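Local coordinates for flagellar hook protein FlgE (Caulobacter crescentus CB15, PDB 5AY6), which forms the flagellar hook, the curved tube thought to act as a universal joint between the rotary motor and the filament, at residues Pro204-Ser216 with Pro262-Ile274. Residues are numbered along the deposited sequence; the frame is centred on the assembly and turned at random.
Sequences PGDLANNGNGQIS and PPTPPTWADALGI
Thr264 makes the first touch of 262-274 on 204-216, laying its CG2 methyl 3.6 Å from CB of Asn209. At Pro265 the carbonyl O comes up against the amide carbon of Asn209, and the same O accepts a hydrogen bond from Thr267 OG1. Pro266 supplies the apolar part: its CB lies alongside Leu207 CD1, while its CG meets Ile215 CG2, Ile215 crossing the proline at about a right angle. Thr267 N donates to OD1 of Asn209 (2.8 Å), approaching from above the amide plane; with chi1 at 57°, CG of Asn209 sits between its own backbone N and carbonyl carbon, which brings OD1 up to this N-H. Replacing Asn209 with an alanine would probably leave the Thr267 N-H without this acceptor and remove the amide that lies against Pro265 O. Thr267 O takes a nearly linear bond from Ala208 N (2.6 Å, 165° at the hydrogen), supplemented by a CA-H...O contact from Leu207. Trp268 turns its indole CE3 edge to Asp206 O, 3.5 Å away and near the ring plane, while Ile274 CD1 sits over one ring face, toward its rim. Ala269 N donates to that same Asp206 O (2.8 Å), and Leu272 CD1 packs 3.7 Å from it. Ile245 of strand 242-245 meets Leu207, Ile215 and Trp268, and Lys246 makes backbone hydrogen bonds with Pro266 and Trp268. The pairing of Leu207 with Trp268 is an isolated beta bridge, tying the 203-213 hairpin connection to the long loop before strand 277-291 within the FlaE D2 domain.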
ATOM      1  N   PRO A 204     -11.505  15.579   0.878  1.00 14.86           N
ATOM      2  CA  PRO A 204     -10.994  16.158  -0.367  1.00 13.39           C
ATOM      3  C   PRO A 204     -11.388  17.626  -0.477  1.00 11.17           C
ATOM      4  O   PRO A 204     -12.553  17.970  -0.267  1.00 15.68           O
ATOM      5  CB  PRO A 204     -11.666  15.308  -1.450  1.00 13.72           C
ATOM      6  CG  PRO A 204     -11.898  13.987  -0.784  1.00 17.28           C
ATOM      7  CD  PRO A 204     -12.250  14.328   0.642  1.00 17.12           C
ATOM      8  N   GLY A 205     -10.417  18.490  -0.749  1.00 12.70           N
ATOM      9  CA  GLY A 205     -10.680  19.917  -0.796  1.00 10.71           C
ATOM     10  C   GLY A 205     -10.425  20.660   0.507  1.00 18.34           C
ATOM     11  O   GLY A 205     -10.337  21.887   0.509  1.00 11.51           O
ATOM     12  N   ASP A 206     -10.322  19.934   1.619  1.00 13.74           N
ATOM     13  CA  ASP A 206     -10.008  20.566   2.906  1.00 10.54           C
ATOM     14  C   ASP A 206      -8.537  20.965   3.007  1.00  9.81           C
ATOM     15  O   ASP A 206      -8.157  21.734   3.895  1.00  8.01           O
ATOM     16  CB  ASP A 206     -10.363  19.646   4.073  1.00 12.18           C
ATOM     17  CG  ASP A 206     -11.766  19.881   4.601  1.00 13.63           C
ATOM     18  OD1 ASP A 206     -12.616  20.381   3.837  1.00 15.95           O
ATOM     19  OD2 ASP A 206     -12.020  19.558   5.785  1.00 13.49           O
ATOM     20  N   LEU A 207      -7.714  20.439   2.106  1.00 11.08           N
ATOM     21  CA  LEU A 207      -6.301  20.804   2.042  1.00  9.96           C
ATOM     22  C   LEU A 207      -6.011  21.653   0.809  1.00  8.62           C
ATOM     23  O   LEU A 207      -6.543  21.399  -0.268  1.00  8.27           O
ATOM     24  CB  LEU A 207      -5.410  19.562   2.017  1.00  9.50           C
ATOM     25  CG  LEU A 207      -5.525  18.533   3.141  1.00 12.49           C
ATOM     26  CD1 LEU A 207      -4.486  17.431   2.946  1.00 13.97           C
ATOM     27  CD2 LEU A 207      -5.374  19.185   4.504  1.00  7.89           C
ATOM     28  N   ALA A 208      -5.150  22.649   0.967  1.00  9.71           N
ATOM     29  CA  ALA A 208      -4.803  23.540  -0.137  1.00 10.53           C
ATOM     30  C   ALA A 208      -3.778  22.930  -1.089  1.00  8.34           C
ATOM     31  O   ALA A 208      -3.685  23.328  -2.246  1.00 12.28           O
ATOM     32  CB  ALA A 208      -4.279  24.859   0.408  1.00  8.60           C
ATOM     33  N   ASN A 209      -3.010  21.965  -0.600  1.00 10.85           N
ATOM     34  CA  ASN A 209      -1.830  21.484  -1.320  1.00 12.12           C
ATOM     35  C   ASN A 209      -2.071  20.293  -2.248  1.00 11.59           C
ATOM     36  O   ASN A 209      -1.167  19.876  -2.978  1.00  9.32           O
ATOM     37  CB  ASN A 209      -0.745  21.122  -0.317  1.00  7.24           C
ATOM     38  CG  ASN A 209      -1.212  20.086   0.679  1.00  8.96           C
ATOM     39  OD1 ASN A 209      -2.035  20.374   1.548  1.00 11.22           O
ATOM     40  ND2 ASN A 209      -0.694  18.869   0.556  1.00  7.30           N
ATOM     41  N   ASN A 210      -3.276  19.737  -2.207  1.00  9.84           N
ATOM     42  CA  ASN A 210      -3.675  18.692  -3.147  1.00 10.19           C
ATOM     43  C   ASN A 210      -5.187  18.696  -3.322  1.00 12.64           C
ATOM     44  O   ASN A 210      -5.878  19.535  -2.745  1.00 15.12           O
ATOM     45  CB  ASN A 210      -3.191  17.309  -2.686  1.00 10.03           C
ATOM     46  CG  ASN A 210      -3.764  16.894  -1.336  1.00 12.15           C
ATOM     47  OD1 ASN A 210      -4.921  17.166  -1.021  1.00  7.43           O
ATOM     48  ND2 ASN A 210      -2.945  16.226  -0.532  1.00 10.26           N
ATOM     49  N   GLY A 211      -5.698  17.746  -4.096  1.00 15.42           N
ATOM     50  CA  GLY A 211      -7.125  17.668  -4.340  1.00 13.98           C
ATOM     51  C   GLY A 211      -7.829  16.547  -3.596  1.00 10.95           C
ATOM     52  O   GLY A 211      -9.007  16.673  -3.245  1.00 14.49           O
ATOM     53  N   ASN A 212      -7.125  15.448  -3.343  1.00 10.48           N
ATOM     54  CA  ASN A 212      -7.790  14.278  -2.769  1.00 13.86           C
ATOM     55  C   ASN A 212      -7.739  14.230  -1.244  1.00 14.62           C
ATOM     56  O   ASN A 212      -8.342  13.346  -0.622  1.00 15.39           O
ATOM     57  CB  ASN A 212      -7.207  12.982  -3.352  1.00 15.21           C
ATOM     58  CG  ASN A 212      -5.747  12.757  -2.980  1.00  9.17           C
ATOM     59  OD1 ASN A 212      -5.174  13.464  -2.154  1.00  9.88           O
ATOM     60  ND2 ASN A 212      -5.139  11.757  -3.601  1.00  8.23           N
ATOM     61  N   GLY A 213      -7.009  15.167  -0.648  1.00 12.04           N
ATOM     62  CA  GLY A 213      -6.963  15.288   0.799  1.00 10.28           C
ATOM     63  C   GLY A 213      -5.978  14.401   1.543  1.00 11.02           C
ATOM     64  O   GLY A 213      -5.953  14.398   2.779  1.00 11.54           O
ATOM     65  N   GLN A 214      -5.160  13.652   0.817  1.00  9.49           N
ATOM     66  CA  GLN A 214      -4.203  12.763   1.469  1.00 11.59           C
ATOM     67  C   GLN A 214      -3.203  13.525   2.352  1.00 15.43           C
ATOM     68  O   GLN A 214      -2.629  14.543   1.947  1.00 10.75           O
ATOM     69  CB  GLN A 214      -3.447  11.931   0.436  1.00  9.93           C
ATOM     70  CG  GLN A 214      -2.740  10.722   1.028  1.00  6.99           C
ATOM     71  CD  GLN A 214      -1.943   9.956  -0.001  1.00 11.18           C
ATOM     72  OE1 GLN A 214      -0.836  10.357  -0.370  1.00  8.24           O
ATOM     73  NE2 GLN A 214      -2.495   8.843  -0.473  1.00  7.25           N
ATOM     74  N   ILE A 215      -3.005  13.005   3.559  1.00 10.00           N
ATOM     75  CA  ILE A 215      -2.111  13.598   4.551  1.00  7.45           C
ATOM     76  C   ILE A 215      -0.802  12.821   4.619  1.00  9.48           C
ATOM     77  O   ILE A 215       0.287  13.402   4.595  1.00 10.43           O
ATOM     78  CB  ILE A 215      -2.783  13.628   5.940  1.00  9.68           C
ATOM     79  CG1 ILE A 215      -3.978  14.583   5.926  1.00  6.10           C
ATOM     80  CG2 ILE A 215      -1.785  14.026   7.032  1.00 10.50           C
ATOM     81  CD1 ILE A 215      -4.845  14.496   7.169  1.00 14.47           C
ATOM     82  N   SER A 216      -0.913  11.498   4.692  1.00  8.75           N
ATOM     83  CA  SER A 216       0.263  10.639   4.761  1.00 10.06           C
ATOM     84  C   SER A 216      -0.099   9.199   4.446  1.00 14.17           C
ATOM     85  O   SER A 216      -1.270   8.828   4.439  1.00 11.25           O
ATOM     86  CB  SER A 216       0.906  10.714   6.143  1.00 10.71           C
ATOM     87  OG  SER A 216       0.044  10.134   7.107  1.00 13.80           O
ATOM     88  N   PRO A 262      11.121  20.161   1.154  1.00 11.61           N
ATOM     89  CA  PRO A 262      10.209  19.058   1.466  1.00 15.88           C
ATOM     90  C   PRO A 262       8.982  19.106   0.576  1.00 11.32           C
ATOM     91  O   PRO A 262       8.583  20.208   0.188  1.00 13.29           O
ATOM     92  CB  PRO A 262       9.828  19.314   2.929  1.00 14.36           C
ATOM     93  CG  PRO A 262      10.887  20.230   3.450  1.00 13.97           C
ATOM     94  CD  PRO A 262      11.283  21.079   2.293  1.00 11.13           C
ATOM     95  N   PRO A 263       8.395  17.941   0.247  1.00 15.10           N
ATOM     96  CA  PRO A 263       7.116  17.982  -0.461  1.00  9.10           C
ATOM     97  C   PRO A 263       6.159  18.866   0.320  1.00  8.55           C
ATOM     98  O   PRO A 263       6.224  18.874   1.553  1.00 12.66           O
ATOM     99  CB  PRO A 263       6.657  16.519  -0.468  1.00 15.53           C
ATOM    100  CG  PRO A 263       7.909  15.731  -0.296  1.00 19.03           C
ATOM    101  CD  PRO A 263       8.787  16.564   0.594  1.00 12.78           C
ATOM    102  N   THR A 264       5.327  19.633  -0.376  1.00  8.70           N
ATOM    103  CA  THR A 264       4.449  20.571   0.299  1.00  6.98           C
ATOM    104  C   THR A 264       3.620  19.818   1.320  1.00  9.04           C
ATOM    105  O   THR A 264       2.900  18.883   0.965  1.00  8.27           O
ATOM    106  CB  THR A 264       3.527  21.299  -0.680  1.00  8.69           C
ATOM    107  OG1 THR A 264       4.320  21.985  -1.659  1.00 10.74           O
ATOM    108  CG2 THR A 264       2.674  22.304   0.067  1.00 10.03           C
ATOM    109  N   PRO A 265       3.752  20.200   2.601  1.00 10.23           N
ATOM    110  CA  PRO A 265       3.045  19.509   3.683  1.00 12.02           C
ATOM    111  C   PRO A 265       1.545  19.739   3.603  1.00 13.50           C
ATOM    112  O   PRO A 265       1.116  20.695   2.951  1.00 10.50           O
ATOM    113  CB  PRO A 265       3.628  20.150   4.949  1.00  9.19           C
ATOM    114  CG  PRO A 265       4.033  21.522   4.509  1.00 12.92           C
ATOM    115  CD  PRO A 265       4.562  21.323   3.105  1.00 11.16           C
ATOM    116  N   PRO A 266       0.757  18.869   4.252  1.00 11.09           N
ATOM    117  CA  PRO A 266      -0.684  19.100   4.361  1.00  7.82           C
ATOM    118  C   PRO A 266      -0.953  20.479   4.938  1.00 10.50           C
ATOM    119  O   PRO A 266      -0.439  20.820   6.005  1.00  9.22           O
ATOM    120  CB  PRO A 266      -1.156  17.987   5.312  1.00 10.47           C
ATOM    121  CG  PRO A 266       0.085  17.528   6.015  1.00 10.34           C
ATOM    122  CD  PRO A 266       1.179  17.677   5.003  1.00  6.51           C
ATOM    123  N   THR A 267      -1.732  21.270   4.211  1.00  8.97           N
ATOM    124  CA  THR A 267      -1.995  22.656   4.562  1.00  8.95           C
ATOM    125  C   THR A 267      -3.495  22.912   4.419  1.00  9.30           C
ATOM    126  O   THR A 267      -4.066  22.602   3.381  1.00  9.01           O
ATOM    127  CB  THR A 267      -1.196  23.619   3.648  1.00 12.62           C
ATOM    128  OG1 THR A 267       0.201  23.284   3.682  1.00 10.40           O
ATOM    129  CG2 THR A 267      -1.388  25.065   4.073  1.00 10.03           C
ATOM    130  N   TRP A 268      -4.126  23.455   5.460  1.00 11.16           N
ATOM    131  CA  TRP A 268      -5.563  23.741   5.446  1.00 10.97           C
ATOM    132  C   TRP A 268      -5.947  24.635   4.270  1.00 10.80           C
ATOM    133  O   TRP A 268      -5.217  25.558   3.916  1.00 13.40           O
ATOM    134  CB  TRP A 268      -6.004  24.423   6.747  1.00 11.42           C
ATOM    135  CG  TRP A 268      -6.001  23.567   7.978  1.00 10.10           C
ATOM    136  CD1 TRP A 268      -5.345  23.823   9.152  1.00  9.50           C
ATOM    137  CD2 TRP A 268      -6.702  22.336   8.173  1.00  9.77           C
ATOM    138  NE1 TRP A 268      -5.592  22.824  10.061  1.00 13.62           N
ATOM    139  CE2 TRP A 268      -6.428  21.896   9.486  1.00 10.70           C
ATOM    140  CE3 TRP A 268      -7.541  21.555   7.368  1.00 12.28           C
ATOM    141  CZ2 TRP A 268      -6.949  20.716  10.011  1.00 11.70           C
ATOM    142  CZ3 TRP A 268      -8.063  20.379   7.892  1.00  9.02           C
ATOM    143  CH2 TRP A 268      -7.763  19.974   9.200  1.00 16.67           C
ATOM    144  N   ALA A 269      -7.099  24.361   3.671  1.00 11.19           N
ATOM    145  CA  ALA A 269      -7.602  25.192   2.585  1.00 17.15           C
ATOM    146  C   ALA A 269      -7.717  26.640   3.046  1.00 12.64           C
ATOM    147  O   ALA A 269      -8.105  26.907   4.185  1.00 14.92           O
ATOM    148  CB  ALA A 269      -8.946  24.679   2.094  1.00 15.69           C
ATOM    149  N   ASP A 270      -7.351  27.569   2.171  1.00 15.89           N
ATOM    150  CA  ASP A 270      -7.467  28.998   2.452  1.00 19.52           C
ATOM    151  C   ASP A 270      -8.817  29.422   3.019  1.00 20.27           C
ATOM    152  O   ASP A 270      -8.890  30.176   3.996  1.00 23.15           O
ATOM    153  CB  ASP A 270      -7.226  29.803   1.183  1.00 31.57           C
ATOM    154  CG  ASP A 270      -7.385  31.300   1.402  1.00 42.20           C
ATOM    155  OD1 ASP A 270      -6.862  31.825   2.411  1.00 44.32           O
ATOM    156  OD2 ASP A 270      -8.071  31.951   0.583  1.00 51.23           O
ATOM    157  N   ALA A 271      -9.882  28.948   2.379  1.00 22.15           N
ATOM    158  CA  ALA A 271     -11.255  29.333   2.718  1.00 23.71           C
ATOM    159  C   ALA A 271     -11.619  29.039   4.168  1.00 25.54           C
ATOM    160  O   ALA A 271     -12.402  29.769   4.774  1.00 27.78           O
ATOM    161  CB  ALA A 271     -12.234  28.629   1.787  1.00 21.58           C
ATOM    162  N   LEU A 272     -11.047  27.977   4.728  1.00 19.23           N
ATOM    163  CA  LEU A 272     -11.341  27.603   6.105  1.00 17.89           C
ATOM    164  C   LEU A 272     -10.787  28.639   7.081  1.00 22.81           C
ATOM    165  O   LEU A 272     -11.390  28.903   8.122  1.00 18.88           O
ATOM    166  CB  LEU A 272     -10.773  26.214   6.423  1.00 15.95           C
ATOM    167  CG  LEU A 272     -11.259  25.085   5.516  1.00 13.80           C
ATOM    168  CD1 LEU A 272     -10.510  23.791   5.798  1.00 17.31           C
ATOM    169  CD2 LEU A 272     -12.762  24.875   5.672  1.00 21.04           C
ATOM    170  N   GLY A 273      -9.639  29.223   6.734  1.00 15.94           N
ATOM    171  CA  GLY A 273      -9.034  30.285   7.521  1.00 15.92           C
ATOM    172  C   GLY A 273      -8.710  29.882   8.947  1.00 19.56           C
ATOM    173  O   GLY A 273      -8.878  30.671   9.878  1.00 19.70           O
ATOM    174  N   ILE A 274      -8.238  28.650   9.114  1.00 14.28           N
ATOM    175  CA  ILE A 274      -7.979  28.089  10.438  1.00 16.91           C
ATOM    176  C   ILE A 274      -6.490  27.878  10.693  1.00 19.31           C
ATOM    177  O   ILE A 274      -5.682  27.879   9.759  1.00 15.10           O
ATOM    178  CB  ILE A 274      -8.717  26.751  10.628  1.00 16.60           C
ATOM    179  CG1 ILE A 274      -8.363  25.783   9.497  1.00 18.97           C
ATOM    180  CG2 ILE A 274     -10.223  26.976  10.669  1.00 17.29           C
ATOM    181  CD1 ILE A 274      -9.066  24.435   9.594  1.00 13.35           C
TER